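Long-range contacts in LysR family transcriptional regulator (Vibrio vulnificus, PDB 5FHK), which probably acts as a sequence-specific DNA-binding transcription factor of the LysR family that regulates virulence genes, this chain being its regulatory domain: residues Pro91-Ala96 with Arg168-Trp173; Asp98-Phe103 with Asn125-Arg130; Leu104-Pro109 with Arg130-Ala135. All coordinates share one frame; numbering follows the deposited sequence.

Interaction 1 (Pro91-Ala96 with Arg168-Trp173); sequences PMPTHA and RILPDW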
loop_
_atom_site.group_PDB
_atom_site.type_symbol
_atom_site.label_atom_id
_atom_site.label_comp_id
_atom_site.label_asym_id
_atom_site.label_seq_id
_atom_site.Cartn_x
_atom_site.Cartn_y
_atom_site.Cartn_z
ATOM N N PRO A 91 12.261 -29.015 4.822
ATOM C CA PRO A 91 11.124 -29.924 4.997
ATOM C C PRO A 91 9.923 -29.130 5.491
ATOM O O PRO A 91 10.024 -28.346 6.438
ATOM C CB PRO A 91 11.625 -30.935 6.037
ATOM C CG PRO A 91 12.699 -30.209 6.786
ATOM C CD PRO A 91 13.328 -29.249 5.810
ATOM N N MET A 92 8.805 -29.301 4.820
ATOM C CA MET A 92 7.709 -28.416 5.158
ATOM C C MET A 92 7.026 -28.875 6.444
ATOM O O MET A 92 7.062 -30.059 6.785
ATOM C CB MET A 92 6.705 -28.350 4.012
ATOM C CG MET A 92 7.112 -27.379 2.888
ATOM S SD MET A 92 7.345 -25.652 3.430
ATOM C CE MET A 92 9.127 -25.528 3.549
ATOM N N PRO A 93 6.421 -27.951 7.189
ATOM C CA PRO A 93 5.719 -28.341 8.413
ATOM C C PRO A 93 4.441 -29.099 8.096
ATOM O O PRO A 93 3.793 -28.867 7.075
ATOM C CB PRO A 93 5.415 -26.998 9.084
ATOM C CG PRO A 93 5.315 -26.048 7.960
ATOM C CD PRO A 93 6.329 -26.499 6.948
ATOM N N THR A 94 4.087 -30.026 8.988
ATOM C CA THR A 94 2.869 -30.802 8.823
ATOM C C THR A 94 1.873 -30.636 9.967
ATOM O O THR A 94 0.731 -31.084 9.836
ATOM C CB THR A 94 3.199 -32.292 8.626
ATOM O OG1 THR A 94 3.575 -32.874 9.881
ATOM C CG2 THR A 94 4.346 -32.464 7.633
ATOM N N HIS A 95 2.245 -29.968 11.055
ATOM C CA HIS A 95 1.292 -29.482 12.041
ATOM C C HIS A 95 1.606 -28.017 12.334
ATOM O O HIS A 95 2.756 -27.582 12.231
ATOM C CB HIS A 95 1.337 -30.321 13.329
ATOM C CG HIS A 95 0.323 -29.911 14.350
ATOM N ND1 HIS A 95 0.558 -28.917 15.277
ATOM C CD2 HIS A 95 -0.934 -30.352 14.582
ATOM C CE1 HIS A 95 -0.508 -28.768 16.042
ATOM N NE2 HIS A 95 -1.427 -29.631 15.646
ATOM N N ALA A 96 0.576 -27.250 12.692
ATOM C CA ALA A 96 0.756 -25.814 12.899
ATOM C C ALA A 96 1.732 -25.491 14.025
ATOM O O ALA A 96 2.155 -24.334 14.140
ATOM C CB ALA A 96 -0.591 -25.146 13.179
ATOM N N ARG A 168 0.411 -23.110 -1.099
ATOM C CA ARG A 168 -0.254 -23.217 0.198
ATOM C C ARG A 168 0.493 -24.202 1.083
ATOM O O ARG A 168 0.808 -25.313 0.664
ATOM C CB ARG A 168 -1.700 -23.676 0.009
ATOM C CG ARG A 168 -2.451 -23.992 1.298
ATOM C CD ARG A 168 -3.497 -22.955 1.542
ATOM N NE ARG A 168 -4.195 -23.095 2.821
ATOM C CZ ARG A 168 -5.498 -23.349 2.945
ATOM N NH1 ARG A 168 -6.255 -23.514 1.871
ATOM N NH2 ARG A 168 -6.049 -23.444 4.147
ATOM N N ILE A 169 0.789 -23.809 2.310
ATOM C CA ILE A 169 1.394 -24.759 3.220
ATOM C C ILE A 169 0.438 -24.958 4.386
ATOM O O ILE A 169 -0.315 -24.052 4.750
ATOM C CB ILE A 169 2.798 -24.304 3.677
ATOM C CG1 ILE A 169 2.710 -23.050 4.513
ATOM C CG2 ILE A 169 3.673 -24.015 2.475
ATOM C CD1 ILE A 169 3.496 -23.163 5.769
ATOM N N LEU A 170 0.414 -26.185 4.921
ATOM C CA LEU A 170 -0.485 -26.597 6.001
ATOM C C LEU A 170 -1.925 -26.433 5.531
ATOM O O LEU A 170 -2.708 -25.691 6.136
ATOM C CB LEU A 170 -0.224 -25.788 7.279
ATOM C CG LEU A 170 0.996 -26.132 8.128
ATOM C CD1 LEU A 170 1.292 -25.004 9.124
ATOM C CD2 LEU A 170 0.771 -27.459 8.874
ATOM N N PRO A 171 -2.312 -27.096 4.440
ATOM C CA PRO A 171 -3.600 -26.763 3.813
ATOM C C PRO A 171 -4.804 -27.155 4.657
ATOM O O PRO A 171 -5.914 -26.667 4.392
ATOM C CB PRO A 171 -3.564 -27.534 2.484
ATOM C CG PRO A 171 -2.327 -28.381 2.506
ATOM C CD PRO A 171 -1.730 -28.327 3.879
ATOM N N ASP A 172 -4.619 -28.002 5.665
ATOM C CA ASP A 172 -5.682 -28.299 6.618
ATOM C C ASP A 172 -5.869 -27.195 7.657
ATOM O O ASP A 172 -6.784 -27.291 8.478
ATOM C CB ASP A 172 -5.399 -29.638 7.316
ATOM C CG ASP A 172 -6.631 -30.227 8.007
ATOM O OD1 ASP A 172 -7.481 -30.856 7.326
ATOM O OD2 ASP A 172 -6.737 -30.067 9.247
ATOM N N TRP A 173 -5.042 -26.153 7.637
ATOM C CA TRP A 173 -5.117 -25.062 8.594
ATOM C C TRP A 173 -5.527 -23.762 7.909
ATOM O O TRP A 173 -5.198 -23.519 6.741
ATOM C CB TRP A 173 -3.771 -24.856 9.294
ATOM C CG TRP A 173 -3.392 -25.991 10.173
ATOM C CD1 TRP A 173 -2.747 -27.125 9.800
ATOM C CD2 TRP A 173 -3.638 -26.104 11.578
ATOM N NE1 TRP A 173 -2.570 -27.947 10.890
ATOM C CE2 TRP A 173 -3.112 -27.346 11.995
ATOM C CE3 TRP A 173 -4.245 -25.277 12.526
ATOM C CZ2 TRP A 173 -3.175 -27.781 13.320
ATOM C CZ3 TRP A 173 -4.314 -25.714 13.840
ATOM C CH2 TRP A 173 -3.786 -26.959 14.222
#
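Met92 starts the contact with its thioether: SD of Met92 lies 4.1 Å from CG2 of Ile169, and the two side chains lie roughly perpendicular. The next residue, Pro93, uses the same isoleucine from another direction, its CG standing 4.1 Å from Ile169 CD1. A branched side chain suits this place, because CG2 serves the methionine while the longer arm reaches the proline ring. The CB of Thr94 points away, and the backbone makes the contact. Thr94 C sits 3.5 Å from CD2 of Leu170, a methyl that also presses on the backbone of His95, while CD1 of the same leucine leans on CA of Ala96. Asp98 holds the backbone N-H groups of Thr94 and His95.

The CB of His95 points away from the other segment, but with CG anti to the backbone N (chi1 -177°) the ring swings back to Trp173. The pair is T-shaped: the edge of the tryptophan meets the face of the histidine, with the planes at 82°. CZ2 of Trp173 makes the nearest approach, 3.4 Å from NE2 of His95. ND1 accepts from the backbone N of Glu97 while NE2 bonds to OE1 of Glu121, which should fix the ring's rotation. Ala96 ends the run with a CH-pi contact, its CB 3.4 Å from the centroid of the Trp173 six-membered ring and almost on the normal; alanine suits the place, its methyl having nothing beyond it to fit against the indole. Val123 and Leu115 also touch that tryptophan. The type I beta turn from Leu170 to Trp173, closed by Trp173 N to Leu170 O at 2.8 Å, thus joins the large mixed sheet to the small antiparallel one, and the loop 91-96 packs over this junction within the LysR substrate-binding domain.

Interaction 2 (Asp98-Phe103 with Asn125-Arg130); sequences DLHDHF and NVDRGR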
loop_
_atom_site.group_PDB
_atom_site.type_symbol
_atom_site.label_atom_id
_atom_site.label_comp_id
_atom_site.label_asym_id
_atom_site.label_seq_id
_atom_site.Cartn_x
_atom_site.Cartn_y
_atom_site.Cartn_z
ATOM N N ASP A 98 4.717 -26.780 14.144
ATOM C CA ASP A 98 6.028 -26.750 13.514
ATOM C C ASP A 98 6.414 -25.364 13.010
ATOM O O ASP A 98 7.566 -25.177 12.603
ATOM C CB ASP A 98 6.069 -27.754 12.366
ATOM C CG ASP A 98 5.812 -29.186 12.824
ATOM O OD1 ASP A 98 6.147 -29.524 13.988
ATOM O OD2 ASP A 98 5.275 -29.979 12.019
ATOM N N LEU A 99 5.503 -24.385 13.050
ATOM C CA LEU A 99 5.842 -23.052 12.560
ATOM C C LEU A 99 7.011 -22.444 13.332
ATOM O O LEU A 99 7.787 -21.657 12.765
ATOM C CB LEU A 99 4.620 -22.146 12.625
ATOM C CG LEU A 99 3.456 -22.601 11.741
ATOM C CD1 LEU A 99 2.322 -21.602 11.822
ATOM C CD2 LEU A 99 3.928 -22.767 10.316
ATOM N N HIS A 100 7.183 -22.832 14.600
ATOM C CA HIS A 100 8.252 -22.271 15.424
ATOM C C HIS A 100 9.630 -22.471 14.807
ATOM O O HIS A 100 10.514 -21.628 14.983
ATOM C CB HIS A 100 8.198 -22.886 16.814
ATOM C CG HIS A 100 6.945 -22.551 17.555
ATOM N ND1 HIS A 100 5.868 -23.407 17.627
ATOM C CD2 HIS A 100 6.585 -21.436 18.232
ATOM C CE1 HIS A 100 4.901 -22.839 18.325
ATOM N NE2 HIS A 100 5.313 -21.644 18.707
ATOM N N ASP A 101 9.823 -23.549 14.055
ATOM C CA ASP A 101 11.123 -23.891 13.500
ATOM C C ASP A 101 11.305 -23.407 12.067
ATOM O O ASP A 101 12.199 -23.900 11.365
ATOM C CB ASP A 101 11.324 -25.398 13.581
ATOM C CG ASP A 101 11.121 -25.924 14.992
ATOM O OD1 ASP A 101 11.663 -25.299 15.933
ATOM O OD2 ASP A 101 10.410 -26.940 15.164
ATOM N N HIS A 102 10.492 -22.439 11.628
ATOM C CA HIS A 102 10.517 -21.927 10.269
ATOM C C HIS A 102 10.660 -20.409 10.300
ATOM O O HIS A 102 10.298 -19.753 11.284
ATOM C CB HIS A 102 9.241 -22.306 9.508
ATOM C CG HIS A 102 9.296 -23.656 8.870
ATOM N ND1 HIS A 102 9.715 -23.847 7.571
ATOM C CD2 HIS A 102 8.990 -24.885 9.350
ATOM C CE1 HIS A 102 9.678 -25.136 7.283
ATOM N NE2 HIS A 102 9.237 -25.786 8.343
ATOM N N PHE A 103 11.191 -19.863 9.202
ATOM C CA PHE A 103 11.247 -18.419 9.008
ATOM C C PHE A 103 9.841 -17.899 8.726
ATOM O O PHE A 103 9.206 -18.324 7.756
ATOM C CB PHE A 103 12.168 -18.053 7.839
ATOM C CG PHE A 103 13.624 -18.438 8.023
ATOM C CD1 PHE A 103 14.479 -17.657 8.789
ATOM C CD2 PHE A 103 14.139 -19.570 7.403
ATOM C CE1 PHE A 103 15.838 -18.020 8.950
ATOM C CE2 PHE A 103 15.472 -19.926 7.548
ATOM C CZ PHE A 103 16.319 -19.146 8.317
ATOM N N ASN A 125 0.198 -18.427 16.975
ATOM C CA ASN A 125 1.621 -18.171 16.764
ATOM C C ASN A 125 1.939 -16.702 17.002
ATOM O O ASN A 125 1.425 -15.823 16.298
ATOM C CB ASN A 125 2.075 -18.572 15.368
ATOM C CG ASN A 125 3.576 -18.460 15.204
ATOM O OD1 ASN A 125 4.116 -17.346 15.105
ATOM N ND2 ASN A 125 4.264 -19.603 15.173
ATOM N N VAL A 126 2.829 -16.454 17.957
ATOM C CA VAL A 126 3.233 -15.123 18.371
ATOM C C VAL A 126 4.725 -14.892 18.155
ATOM O O VAL A 126 5.265 -13.883 18.615
ATOM C CB VAL A 126 2.844 -14.866 19.843
ATOM C CG1 VAL A 126 1.342 -14.988 20.030
ATOM C CG2 VAL A 126 3.562 -15.835 20.749
ATOM N N ASP A 127 5.408 -15.816 17.474
ATOM C CA ASP A 127 6.835 -15.665 17.219
ATOM C C ASP A 127 7.105 -14.414 16.393
ATOM O O ASP A 127 6.313 -14.028 15.534
ATOM C CB ASP A 127 7.388 -16.871 16.458
ATOM C CG ASP A 127 6.925 -18.192 17.021
ATOM O OD1 ASP A 127 6.386 -18.227 18.145
ATOM O OD2 ASP A 127 7.099 -19.204 16.317
ATOM N N ARG A 128 8.245 -13.784 16.646
ATOM C CA ARG A 128 8.646 -12.682 15.798
ATOM C C ARG A 128 9.091 -13.227 14.452
ATOM O O ARG A 128 9.807 -14.232 14.374
ATOM C CB ARG A 128 9.768 -11.862 16.429
ATOM C CG ARG A 128 9.992 -10.527 15.719
ATOM C CD ARG A 128 10.861 -9.599 16.521
ATOM N NE ARG A 128 10.575 -9.759 17.938
ATOM C CZ ARG A 128 11.475 -9.603 18.900
ATOM N NH1 ARG A 128 12.723 -9.275 18.589
ATOM N NH2 ARG A 128 11.129 -9.782 20.167
ATOM N N GLY A 129 8.650 -12.574 13.392
ATOM C CA GLY A 129 9.076 -12.978 12.073
ATOM C C GLY A 129 10.528 -12.628 11.802
ATOM O O GLY A 129 11.098 -11.699 12.378
ATOM N N ARG A 130 11.130 -13.399 10.894
ATOM C CA ARG A 130 12.335 -12.947 10.210
ATOM C C ARG A 130 12.136 -11.542 9.654
ATOM O O ARG A 130 13.079 -10.745 9.609
ATOM C CB ARG A 130 12.687 -13.938 9.093
ATOM C CG ARG A 130 13.836 -13.516 8.163
ATOM C CD ARG A 130 14.059 -14.580 7.086
ATOM N NE ARG A 130 15.364 -14.483 6.434
ATOM C CZ ARG A 130 15.813 -15.364 5.534
ATOM N NH1 ARG A 130 15.055 -16.402 5.181
ATOM N NH2 ARG A 130 17.020 -15.206 4.995
#
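Arg130 passes its side chain slantwise over the face of Phe103, and following it outward shows how an aliphatic stem and a cationic head share one ring. CB of Arg130 is 4.1 Å from CD1 of Phe103. CG lies anti to the backbone N (chi1 173°) and the chain stays extended to NE, which carries the methylenes past the ring. CD makes the closest approach, 3.5 Å from Phe103 CD1, and NE and CZ remain near that same carbon. At the tip NH1 sits over the centre of the phenyl face, 3.8 Å from Phe103 CG. The pair is a cation-pi interaction, with CZ of Arg130 4.4 Å from the ring centroid and 18° off its normal. The guanidinium is tilted against the ring by 37° instead of lying flat on it, and its hydrogens find carbonyl partners elsewhere: NH1 bonds to Leu147 O and NH2 to Met30 O of the second subunit.

Farther along, His100 meets Asp127. CD2 of His100 is 3.0 Å from OD2 of Asp127, a ring carbon against a carboxylate oxygen, while His100 ND1 bonds to the carbonyl of Glu97. The amide of Asn125 reaches across: its ND2 lies 3.6 Å from Leu99 CB and over one face of the His100 ring. Its OD1 takes the backbone N of Asp127 at 3.1 Å, forming an Asx turn, and also receives Lys106 NZ; a weak bond joins ND2 to Asp127 OD2.

The chemistry therefore divides in two. Near Asp127, the negative carboxylate would tend to stabilise a protonated imidazole on His100. At Arg130, the guanidinium charge is met by an aromatic face and two carbonyl oxygens, one of them across the dimer interface, so the same arginine binds loop and partner subunit together.

Interaction 3 (Leu104-Pro109 with Arg130-Ala135); sequences LLKGHP and RFQANA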
loop_
_atom_site.group_PDB
_atom_site.type_symbol
_atom_site.label_atom_id
_atom_site.label_comp_id
_atom_site.label_asym_id
_atom_site.label_seq_id
_atom_site.Cartn_x
_atom_site.Cartn_y
_atom_site.Cartn_z
ATOM N N LEU A 104 9.372 -16.961 9.540
ATOM C CA LEU A 104 8.025 -16.421 9.410
ATOM C C LEU A 104 8.080 -14.970 8.963
ATOM O O LEU A 104 9.012 -14.237 9.297
ATOM C CB LEU A 104 7.249 -16.536 10.724
ATOM C CG LEU A 104 7.149 -17.969 11.249
ATOM C CD1 LEU A 104 6.265 -18.037 12.486
ATOM C CD2 LEU A 104 6.652 -18.888 10.148
ATOM N N LEU A 105 7.089 -14.578 8.161
ATOM C CA LEU A 105 6.951 -13.211 7.682
ATOM C C LEU A 105 5.567 -12.724 8.065
ATOM O O LEU A 105 4.563 -13.352 7.708
ATOM C CB LEU A 105 7.163 -13.125 6.172
ATOM C CG LEU A 105 8.292 -14.010 5.648
ATOM C CD1 LEU A 105 8.237 -14.207 4.106
ATOM C CD2 LEU A 105 9.633 -13.440 6.084
ATOM N N LYS A 106 5.509 -11.618 8.809
ATOM C CA LYS A 106 4.266 -11.206 9.450
ATOM C C LYS A 106 3.953 -9.746 9.129
ATOM O O LYS A 106 4.815 -8.876 9.280
ATOM C CB LYS A 106 4.361 -11.425 10.964
ATOM C CG LYS A 106 4.329 -12.903 11.377
ATOM C CD LYS A 106 4.360 -13.096 12.873
ATOM C CE LYS A 106 3.956 -14.529 13.245
ATOM N NZ LYS A 106 3.891 -14.732 14.715
ATOM N N GLY A 107 2.729 -9.485 8.686
ATOM C CA GLY A 107 2.292 -8.128 8.408
ATOM C C GLY A 107 0.989 -7.814 9.108
ATOM O O GLY A 107 0.092 -8.658 9.178
ATOM N N HIS A 108 0.891 -6.579 9.627
ATOM C CA HIS A 108 -0.334 -6.116 10.271
ATOM C C HIS A 108 -1.496 -6.189 9.286
ATOM O O HIS A 108 -1.311 -5.915 8.092
ATOM C CB HIS A 108 -0.193 -4.668 10.755
ATOM C CG HIS A 108 0.522 -4.511 12.064
ATOM N ND1 HIS A 108 1.762 -3.916 12.165
ATOM C CD2 HIS A 108 0.148 -4.821 13.330
ATOM C CE1 HIS A 108 2.135 -3.887 13.434
ATOM N NE2 HIS A 108 1.174 -4.432 14.161
ATOM N N PRO A 109 -2.720 -6.509 9.749
ATOM C CA PRO A 109 -3.140 -6.790 11.128
ATOM C C PRO A 109 -3.072 -8.281 11.467
ATOM O O PRO A 109 -3.874 -8.770 12.265
ATOM C CB PRO A 109 -4.594 -6.310 11.135
ATOM C CG PRO A 109 -5.093 -6.713 9.752
ATOM C CD PRO A 109 -3.864 -6.581 8.819
ATOM N N ARG A 130 11.130 -13.399 10.894
ATOM C CA ARG A 130 12.335 -12.947 10.210
ATOM C C ARG A 130 12.136 -11.542 9.654
ATOM O O ARG A 130 13.079 -10.745 9.609
ATOM C CB ARG A 130 12.687 -13.938 9.093
ATOM C CG ARG A 130 13.836 -13.516 8.163
ATOM C CD ARG A 130 14.059 -14.580 7.086
ATOM N NE ARG A 130 15.364 -14.483 6.434
ATOM C CZ ARG A 130 15.813 -15.364 5.534
ATOM N NH1 ARG A 130 15.055 -16.402 5.181
ATOM N NH2 ARG A 130 17.020 -15.206 4.995
ATOM N N PHE A 131 10.908 -11.217 9.260
ATOM C CA PHE A 131 10.535 -9.931 8.696
ATOM C C PHE A 131 9.157 -9.606 9.237
ATOM O O PHE A 131 8.258 -10.447 9.142
ATOM C CB PHE A 131 10.515 -9.995 7.159
ATOM C CG PHE A 131 10.129 -8.703 6.486
ATOM C CD1 PHE A 131 9.045 -8.653 5.624
ATOM C CD2 PHE A 131 10.875 -7.554 6.679
ATOM C CE1 PHE A 131 8.693 -7.464 4.984
ATOM C CE2 PHE A 131 10.534 -6.352 6.055
ATOM C CZ PHE A 131 9.454 -6.300 5.203
ATOM N N GLN A 132 8.998 -8.424 9.837
ATOM C CA GLN A 132 7.702 -7.935 10.290
ATOM C C GLN A 132 7.457 -6.552 9.721
ATOM O O GLN A 132 8.363 -5.707 9.734
ATOM C CB GLN A 132 7.609 -7.863 11.807
ATOM C CG GLN A 132 7.633 -9.224 12.442
ATOM C CD GLN A 132 7.177 -9.217 13.874
ATOM O OE1 GLN A 132 7.159 -10.264 14.510
ATOM N NE2 GLN A 132 6.809 -8.043 14.395
ATOM N N ALA A 133 6.229 -6.313 9.249
ATOM C CA ALA A 133 5.898 -5.028 8.643
ATOM C C ALA A 133 4.478 -4.627 9.002
ATOM O O ALA A 133 3.639 -5.468 9.315
ATOM C CB ALA A 133 6.070 -5.068 7.116
ATOM N N ASN A 134 4.213 -3.326 8.949
ATOM C CA ASN A 134 2.860 -2.820 9.155
ATOM C C ASN A 134 2.002 -2.840 7.883
ATOM O O ASN A 134 0.879 -2.321 7.911
ATOM C CB ASN A 134 2.903 -1.403 9.737
ATOM C CG ASN A 134 3.686 -0.428 8.872
ATOM O OD1 ASN A 134 4.521 -0.825 8.046
ATOM N ND2 ASN A 134 3.435 0.861 9.077
ATOM N N ALA A 135 2.491 -3.411 6.780
ATOM C CA ALA A 135 1.710 -3.554 5.551
ATOM C C ALA A 135 1.933 -4.947 4.971
ATOM O O ALA A 135 3.040 -5.482 5.048
ATOM C CB ALA A 135 2.085 -2.489 4.498
#
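The carbonyl oxygen of Lys106 is gripped by two donors: the backbone N of Ala133 bonds to it at 2.9 Å, and a CA-H...O contact from Gln132 CA reaches it at 3.2 Å. Lys106 also donates, its N bonding to Phe131 O at 3.0 Å and 164°, and His108 N continues the pattern to Ala133 O. Lys106 thus bonds to both neighbours of Gln132, its opposite number, as in parallel strands, and the axes of strands 104-107 and 131-133 point the same way, 6° apart.

Leu105 and Phe131 share a face of the sheet with Ala133. CD2 of Leu105 touches CB of Phe131 at 3.7 Å. With Phe131 CG anti to the backbone N, the phenyl ring leads away from Leu105 and packs on Met30 of the second subunit. Val139 of helix 136-144 meets both Leu105 and Ala133, where apolar residues suit the buried face. Lys106 and Gln132 occupy the other face; the lysine ammonium bonds to Asp127 O and Asn125 OD1, and Gln132 OE1 takes Gly129 N. Gly107 CA makes a CA-H...O contact to Ala133 O (3.1 Å); glycine suits the place, as a CB would run close against Ala135 O. The edge of the His108 ring meets Asn134, ND1 lying 3.4 Å from its CA, while Asn134 OD1 bonds to Thr42 N of the second subunit.

Parallel strands with a helix against one face are typical of the alpha/beta substrate-binding fold of LysR regulators, and strand 131-133 carries the sheet onward into a parallel strand of the second subunit.

In the fold
From the N terminus, the chain passes helix 84-87 and enters 91-96, which opens the longest loop; interaction 1 closes it when 168-173 returns after strand 167-168. Interactions 2 and 3 both nest inside that loop. Their own segments alternate, 98-103 and 104-109 followed by 125-130 and 130-135, so the two cross, sharing Arg130. The lysine of interaction 3 ties its strand to the 125-130 loop of interaction 2. Interaction 1 touches interaction 2 through Leu170 against Leu99 and Pro93 against Asp98, but not interaction 3, whose nearest atoms are about 7 Å away. The series runs from loops beside the small antiparallel sheet to the mixed sheet and the subunit interface.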